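L-ribulose 3-epimerase (Methylomonas sp. DH-1, PDB 7CJ7) catalyses the manganese-dependent epimerisation of ketoses at C3, with highest activity toward L-ribulose, and works as a homodimer of TIM barrels. Local coordinates at residues A[107-112]-A[209-214]; A[182-187]-A[198-203]. One frame throughout, in Å; residues are numbered along the deposited sequence.

Contact 1 of 2, residues A[107-112]-A[209-214]; sequences ELCGVI and YVHIGE. With MN (manganese (II) ion), chain D; SOL (L-sorbose), chain C.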
loop_
_atom_site.group_PDB
_atom_site.type_symbol
_atom_site.label_atom_id
_atom_site.label_comp_id
_atom_site.label_asym_id
_atom_site.label_seq_id
_atom_site.Cartn_x
_atom_site.Cartn_y
_atom_site.Cartn_z
ATOM N N GLU A 107 -8.380 1.043 -25.978
ATOM C CA GLU A 107 -7.471 1.312 -24.828
ATOM C C GLU A 107 -7.073 0.004 -24.145
ATOM O O GLU A 107 -7.970 -0.715 -23.661
ATOM C CB GLU A 107 -8.136 2.246 -23.817
ATOM C CG GLU A 107 -8.576 3.567 -24.415
ATOM C CD GLU A 107 -7.448 4.507 -24.810
ATOM O OE1 GLU A 107 -6.304 4.307 -24.328
ATOM O OE2 GLU A 107 -7.718 5.455 -25.592
ATOM N N LEU A 108 -5.768 -0.291 -24.136
ATOM C CA LEU A 108 -5.185 -1.367 -23.306
ATOM C C LEU A 108 -4.420 -0.691 -22.176
ATOM O O LEU A 108 -3.472 0.046 -22.469
ATOM C CB LEU A 108 -4.252 -2.247 -24.139
ATOM C CG LEU A 108 -3.567 -3.350 -23.336
ATOM C CD1 LEU A 108 -4.601 -4.348 -22.858
ATOM C CD2 LEU A 108 -2.488 -4.048 -24.139
ATOM N N CYS A 109 -4.857 -0.876 -20.933
ATOM C CA CYS A 109 -4.314 -0.109 -19.789
ATOM C C CYS A 109 -3.969 -1.050 -18.632
ATOM O O CYS A 109 -4.060 -2.279 -18.789
ATOM C CB CYS A 109 -5.288 0.991 -19.383
ATOM S SG CYS A 109 -6.807 0.378 -18.612
ATOM N N GLY A 110 -3.495 -0.483 -17.529
ATOM C CA GLY A 110 -3.103 -1.262 -16.349
ATOM C C GLY A 110 -1.600 -1.484 -16.275
ATOM O O GLY A 110 -0.818 -0.716 -16.873
ATOM N N VAL A 111 -1.206 -2.497 -15.514
ATOM C CA VAL A 111 0.219 -2.787 -15.227
ATOM C C VAL A 111 0.730 -3.705 -16.337
ATOM O O VAL A 111 0.908 -4.916 -16.105
ATOM C CB VAL A 111 0.380 -3.352 -13.807
ATOM C CG1 VAL A 111 1.844 -3.622 -13.484
ATOM C CG2 VAL A 111 -0.221 -2.393 -12.790
ATOM N N ILE A 112 0.939 -3.122 -17.515
ATOM C CA ILE A 112 1.287 -3.869 -18.756
ATOM C C ILE A 112 2.805 -3.886 -18.940
ATOM O O ILE A 112 3.257 -4.524 -19.889
ATOM C CB ILE A 112 0.566 -3.259 -19.974
ATOM C CG1 ILE A 112 0.812 -1.754 -20.093
ATOM C CG2 ILE A 112 -0.920 -3.577 -19.936
ATOM C CD1 ILE A 112 0.242 -1.144 -21.354
ATOM N N TYR A 209 -5.686 7.809 -19.435
ATOM C CA TYR A 209 -6.633 6.887 -18.747
ATOM C C TYR A 209 -6.632 7.177 -17.244
ATOM O O TYR A 209 -5.578 7.506 -16.674
ATOM C CB TYR A 209 -6.255 5.429 -19.037
ATOM C CG TYR A 209 -7.399 4.443 -19.069
ATOM C CD1 TYR A 209 -7.974 3.956 -17.908
ATOM C CD2 TYR A 209 -7.896 3.968 -20.273
ATOM C CE1 TYR A 209 -9.023 3.048 -17.945
ATOM C CE2 TYR A 209 -8.938 3.060 -20.327
ATOM C CZ TYR A 209 -9.505 2.586 -19.159
ATOM O OH TYR A 209 -10.537 1.672 -19.209
ATOM N N VAL A 210 -7.798 7.031 -16.621
ATOM C CA VAL A 210 -8.009 7.350 -15.189
ATOM C C VAL A 210 -8.810 6.231 -14.526
ATOM O O VAL A 210 -9.849 5.812 -15.084
ATOM C CB VAL A 210 -8.706 8.708 -15.017
ATOM C CG1 VAL A 210 -9.217 8.875 -13.597
ATOM C CG2 VAL A 210 -7.797 9.853 -15.421
ATOM N N HIS A 211 -8.314 5.762 -13.385
ATOM C CA HIS A 211 -9.074 4.939 -12.416
ATOM C C HIS A 211 -9.448 5.787 -11.207
ATOM O O HIS A 211 -8.566 6.479 -10.635
ATOM C CB HIS A 211 -8.296 3.705 -11.984
ATOM C CG HIS A 211 -8.317 2.624 -13.006
ATOM N ND1 HIS A 211 -7.652 1.432 -12.817
ATOM C CD2 HIS A 211 -8.915 2.547 -14.216
ATOM C CE1 HIS A 211 -7.878 0.639 -13.844
ATOM N NE2 HIS A 211 -8.626 1.310 -14.735
ATOM N N ILE A 212 -10.718 5.669 -10.823
ATOM C CA ILE A 212 -11.291 6.277 -9.598
ATOM C C ILE A 212 -11.456 5.142 -8.594
ATOM O O ILE A 212 -12.314 4.263 -8.818
ATOM C CB ILE A 212 -12.615 6.998 -9.893
ATOM C CG1 ILE A 212 -12.458 8.061 -10.981
ATOM C CG2 ILE A 212 -13.213 7.565 -8.615
ATOM C CD1 ILE A 212 -11.398 9.097 -10.682
ATOM N N GLY A 213 -10.611 5.144 -7.571
ATOM C CA GLY A 213 -10.666 4.203 -6.438
ATOM C C GLY A 213 -10.555 4.942 -5.119
ATOM O O GLY A 213 -9.712 5.859 -5.004
ATOM N N GLU A 214 -11.371 4.570 -4.140
ATOM C CA GLU A 214 -11.270 5.134 -2.773
ATOM C C GLU A 214 -9.982 4.598 -2.130
ATOM O O GLU A 214 -9.384 3.636 -2.654
ATOM C CB GLU A 214 -12.538 4.802 -1.982
ATOM C CG GLU A 214 -12.661 5.526 -0.651
ATOM C CD GLU A 214 -12.394 7.027 -0.652
ATOM O OE1 GLU A 214 -13.374 7.810 -0.685
ATOM O OE2 GLU A 214 -11.203 7.416 -0.577
HETATM MN MN MN D . -6.353 0.736 -11.197
HETATM C C1 SOL C . -4.246 -2.685 -9.547
HETATM O O1 SOL C . -4.053 -2.252 -8.221
HETATM C C2 SOL C . -5.089 -1.729 -10.327
HETATM O O2 SOL C . -5.201 -0.568 -9.970
HETATM C C3 SOL C . -5.843 -2.251 -11.542
HETATM O O3 SOL C . -6.213 -1.195 -12.398
HETATM C C4 SOL C . -5.024 -3.291 -12.300
HETATM O O4 SOL C . -3.817 -2.689 -12.774
HETATM C C5 SOL C . -5.761 -3.899 -13.495
HETATM O O5 SOL C . -4.858 -4.715 -14.241
HETATM C C6 SOL C . -6.962 -4.734 -13.105
HETATM O O6 SOL C . -7.628 -5.232 -14.269
#
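Cys-109 lays its sulfur over one face of the Tyr-209 ring, SG standing 3.6 Å from the ring centroid and 15° off the normal. It is displaced toward the phenol end, so that CZ of Tyr-209 lies 3.5 Å from SG of Cys-109, while CB of Cys-109 makes a CH-pi contact with the same face. The sulfur takes this place because chi1 of 70° sets SG between the backbone N and the carbonyl carbon. At the ring edge, CB of Glu-107 approaches CE2 of Tyr-209 at 3.7 Å; its carboxylate turns elsewhere, to a salt bridge with Lys-5 and a hydrogen bond with Asn-148.

One step toward the pocket, SG of Cys-109 meets the His-211 ring obliquely and more distantly. His-211 ND1 binds manganese at 2.2 Å, and L-sorbose chelates the same ion through O2 and O3. Glu-41 OE1 bonds both His-211 NE2 and Tyr-209 OH, a second-shell carboxylate that, with the metal at ND1, is likely to hold the imidazole's orientation. A leucine in place of Tyr-209 takes away ring and hydroxyl, which would probably leave SG of Cys-109 less closely covered and Glu-41 with one partner fewer to hold it beside His-211.

Strands 107-112 and 207-212 are not sheet neighbours: their short segments pass 9.5 Å apart at 56°, meeting through side chains inside the barrel, where Glu-107 and Tyr-209 also touch His-67 of strand 65-72 and Pro-242 of strand 242-245.

Contact 2 of 2, residues A[182-187]-A[198-203]; sequences LHLDTY and KSVLAA. With MN (manganese (II) ion), chain D.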
loop_
_atom_site.group_PDB
_atom_site.type_symbol
_atom_site.label_atom_id
_atom_site.label_comp_id
_atom_site.label_asym_id
_atom_site.label_seq_id
_atom_site.Cartn_x
_atom_site.Cartn_y
_atom_site.Cartn_z
ATOM N N LEU A 182 0.157 7.891 -20.035
ATOM C CA LEU A 182 0.130 7.658 -18.576
ATOM C C LEU A 182 -1.299 7.281 -18.173
ATOM O O LEU A 182 -2.276 7.788 -18.765
ATOM C CB LEU A 182 0.582 8.937 -17.875
ATOM C CG LEU A 182 0.831 8.819 -16.379
ATOM C CD1 LEU A 182 2.085 8.007 -16.126
ATOM C CD2 LEU A 182 0.939 10.194 -15.745
ATOM N N HIS A 183 -1.406 6.407 -17.194
ATOM C CA HIS A 183 -2.687 5.993 -16.575
ATOM C C HIS A 183 -2.553 6.250 -15.074
ATOM O O HIS A 183 -1.606 5.720 -14.479
ATOM C CB HIS A 183 -2.965 4.544 -16.991
ATOM C CG HIS A 183 -4.092 3.864 -16.297
ATOM N ND1 HIS A 183 -4.371 2.529 -16.530
ATOM C CD2 HIS A 183 -4.988 4.293 -15.379
ATOM C CE1 HIS A 183 -5.395 2.163 -15.783
ATOM N NE2 HIS A 183 -5.802 3.231 -15.074
ATOM N N LEU A 184 -3.401 7.112 -14.510
ATOM C CA LEU A 184 -3.358 7.447 -13.067
ATOM C C LEU A 184 -4.563 6.813 -12.383
ATOM O O LEU A 184 -5.630 6.705 -13.025
ATOM C CB LEU A 184 -3.341 8.959 -12.863
ATOM C CG LEU A 184 -2.034 9.657 -13.243
ATOM C CD1 LEU A 184 -2.181 11.154 -13.050
ATOM C CD2 LEU A 184 -0.865 9.141 -12.411
ATOM N N ASP A 185 -4.368 6.401 -11.137
ATOM C CA ASP A 185 -5.382 5.692 -10.316
ATOM C C ASP A 185 -5.385 6.340 -8.932
ATOM O O ASP A 185 -4.331 6.323 -8.267
ATOM C CB ASP A 185 -5.057 4.199 -10.285
ATOM C CG ASP A 185 -6.025 3.369 -9.460
ATOM O OD1 ASP A 185 -6.494 3.866 -8.438
ATOM O OD2 ASP A 185 -6.278 2.230 -9.857
ATOM N N THR A 186 -6.509 6.923 -8.513
ATOM C CA THR A 186 -6.566 7.745 -7.277
ATOM C C THR A 186 -6.168 6.897 -6.059
ATOM O O THR A 186 -5.619 7.466 -5.109
ATOM C CB THR A 186 -7.937 8.403 -7.098
ATOM O OG1 THR A 186 -8.952 7.396 -7.077
ATOM C CG2 THR A 186 -8.222 9.414 -8.189
ATOM N N TYR A 187 -6.453 5.596 -6.059
ATOM C CA TYR A 187 -6.080 4.695 -4.937
ATOM C C TYR A 187 -4.554 4.688 -4.779
ATOM O O TYR A 187 -4.041 4.827 -3.656
ATOM C CB TYR A 187 -6.616 3.282 -5.160
ATOM C CG TYR A 187 -5.960 2.239 -4.292
ATOM C CD1 TYR A 187 -6.272 2.117 -2.953
ATOM C CD2 TYR A 187 -5.021 1.367 -4.815
ATOM C CE1 TYR A 187 -5.660 1.166 -2.150
ATOM C CE2 TYR A 187 -4.408 0.407 -4.025
ATOM C CZ TYR A 187 -4.749 0.288 -2.694
ATOM O OH TYR A 187 -4.145 -0.651 -1.906
ATOM N N LYS A 198 -0.299 17.420 -8.793
ATOM C CA LYS A 198 1.055 17.613 -9.383
ATOM C C LYS A 198 1.231 16.748 -10.639
ATOM O O LYS A 198 1.646 17.296 -11.688
ATOM C CB LYS A 198 2.097 17.309 -8.298
ATOM C CG LYS A 198 3.548 17.632 -8.628
ATOM C CD LYS A 198 4.435 17.558 -7.388
ATOM C CE LYS A 198 5.925 17.511 -7.663
ATOM N NZ LYS A 198 6.429 18.768 -8.257
ATOM N N SER A 199 0.946 15.445 -10.562
ATOM C CA SER A 199 1.188 14.488 -11.674
ATOM C C SER A 199 0.218 14.751 -12.825
ATOM O O SER A 199 0.624 14.611 -13.993
ATOM C CB SER A 199 1.117 13.066 -11.195
ATOM O OG SER A 199 2.349 12.709 -10.594
ATOM N N VAL A 200 -1.022 15.109 -12.509
ATOM C CA VAL A 200 -2.063 15.382 -13.539
ATOM C C VAL A 200 -1.629 16.619 -14.330
ATOM O O VAL A 200 -1.661 16.574 -15.551
ATOM C CB VAL A 200 -3.451 15.586 -12.912
ATOM C CG1 VAL A 200 -4.455 16.103 -13.932
ATOM C CG2 VAL A 200 -3.956 14.315 -12.255
ATOM N N LEU A 201 -1.260 17.702 -13.645
ATOM C CA LEU A 201 -0.834 18.961 -14.306
ATOM C C LEU A 201 0.418 18.697 -15.152
ATOM O O LEU A 201 0.483 19.221 -16.272
ATOM C CB LEU A 201 -0.590 20.033 -13.240
ATOM C CG LEU A 201 -1.799 20.381 -12.371
ATOM C CD1 LEU A 201 -1.469 21.485 -11.379
ATOM C CD2 LEU A 201 -2.989 20.786 -13.224
ATOM N N ALA A 202 1.361 17.887 -14.660
ATOM C CA ALA A 202 2.614 17.584 -15.380
ATOM C C ALA A 202 2.288 16.786 -16.646
ATOM O O ALA A 202 2.911 17.058 -17.694
ATOM C CB ALA A 202 3.575 16.844 -14.489
ATOM N N ALA A 203 1.339 15.850 -16.568
ATOM C CA ALA A 203 0.999 14.910 -17.665
ATOM C C ALA A 203 0.311 15.661 -18.811
ATOM O O ALA A 203 0.682 15.447 -19.978
ATOM C CB ALA A 203 0.139 13.791 -17.137
HETATM MN MN MN D . -6.353 0.736 -11.197
#
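Strand 180-185 of the TIM barrel packs its outward Leu-182 and Leu-184 against the short helix 198-203, which precedes the next strand, 207-212. The two short segments run nearly antiparallel, at 160°, with their axes 10.3 Å apart, and the contact between them is made by carbon atoms, mostly of aliphatic side chains.

Leu-184 carries most of it. Its CD1 reaches CG2 of Val-200 at 3.7 Å, the two side chains crossing at a slant, and CD1 of Leu-184 also lies 4.2 Å from CB of Ser-199. With CG anti to the carbonyl carbon (chi1 -72°) and an extended second torsion, the leucine projects CD1 at the helix. Two residues earlier on the strand, CD2 of Leu-182 lies 3.9 Å from CB of Ala-203. Ser-199 presents its CB here, whereas its hydroxyl is hydrogen-bonded to Glu-193. Val-200 also packs on Ala-233 of helix 227-236, and Leu-182 on Leu-172 of helix 165-175, so the contact is continuous with the helical layer around the barrel.

The alternation of the strand turns His-183 and Asp-185 the other way, into the barrel. His-183 sets its ring edge-to-face with His-211, and Asp-185 binds manganese through OD2 at 2.0 Å. The other carboxylate oxygen, OD1 of Asp-185, accepts a hydrogen bond from the backbone N of Tyr-187 at 2.9 Å, an N-cap bond with a bent N-H...O angle of 137°. Held by the metal at OD2 and the capping bond at OD1, the carboxylate has little freedom to turn, and the start of helix 186-192 would be expected to help stabilise its negative charge. A single strand thus divides its chemistry: uncharged carbon packing joins one side to the helix, while the other supplies a metal ligand whose second oxygen caps the helix that follows.

Overall arrangement
Both contacts are buried, yet they illustrate two different layers of one barrel. The centre of contact 1 is about 2 Å from the centre of the chain, and it spans the interior between non-adjacent strands; the centre of contact 2, about 13 Å from the chain centre, joins a strand to the helical layer outside. The first relies on sulfur, aromatic and metal-bound groups, the second mostly on aliphatic carbon. Strands 180-185 and 207-212 are neighbours, and His-211 N probably hydrogen-bonds to Leu-184 O (2.9 Å); just beyond the strands Thr-186 OG1 probably does so to Gly-213 O (2.7 Å). His-211 and Asp-185 converge on one manganese, with Glu-152 and Glu-246 completing its protein ligands.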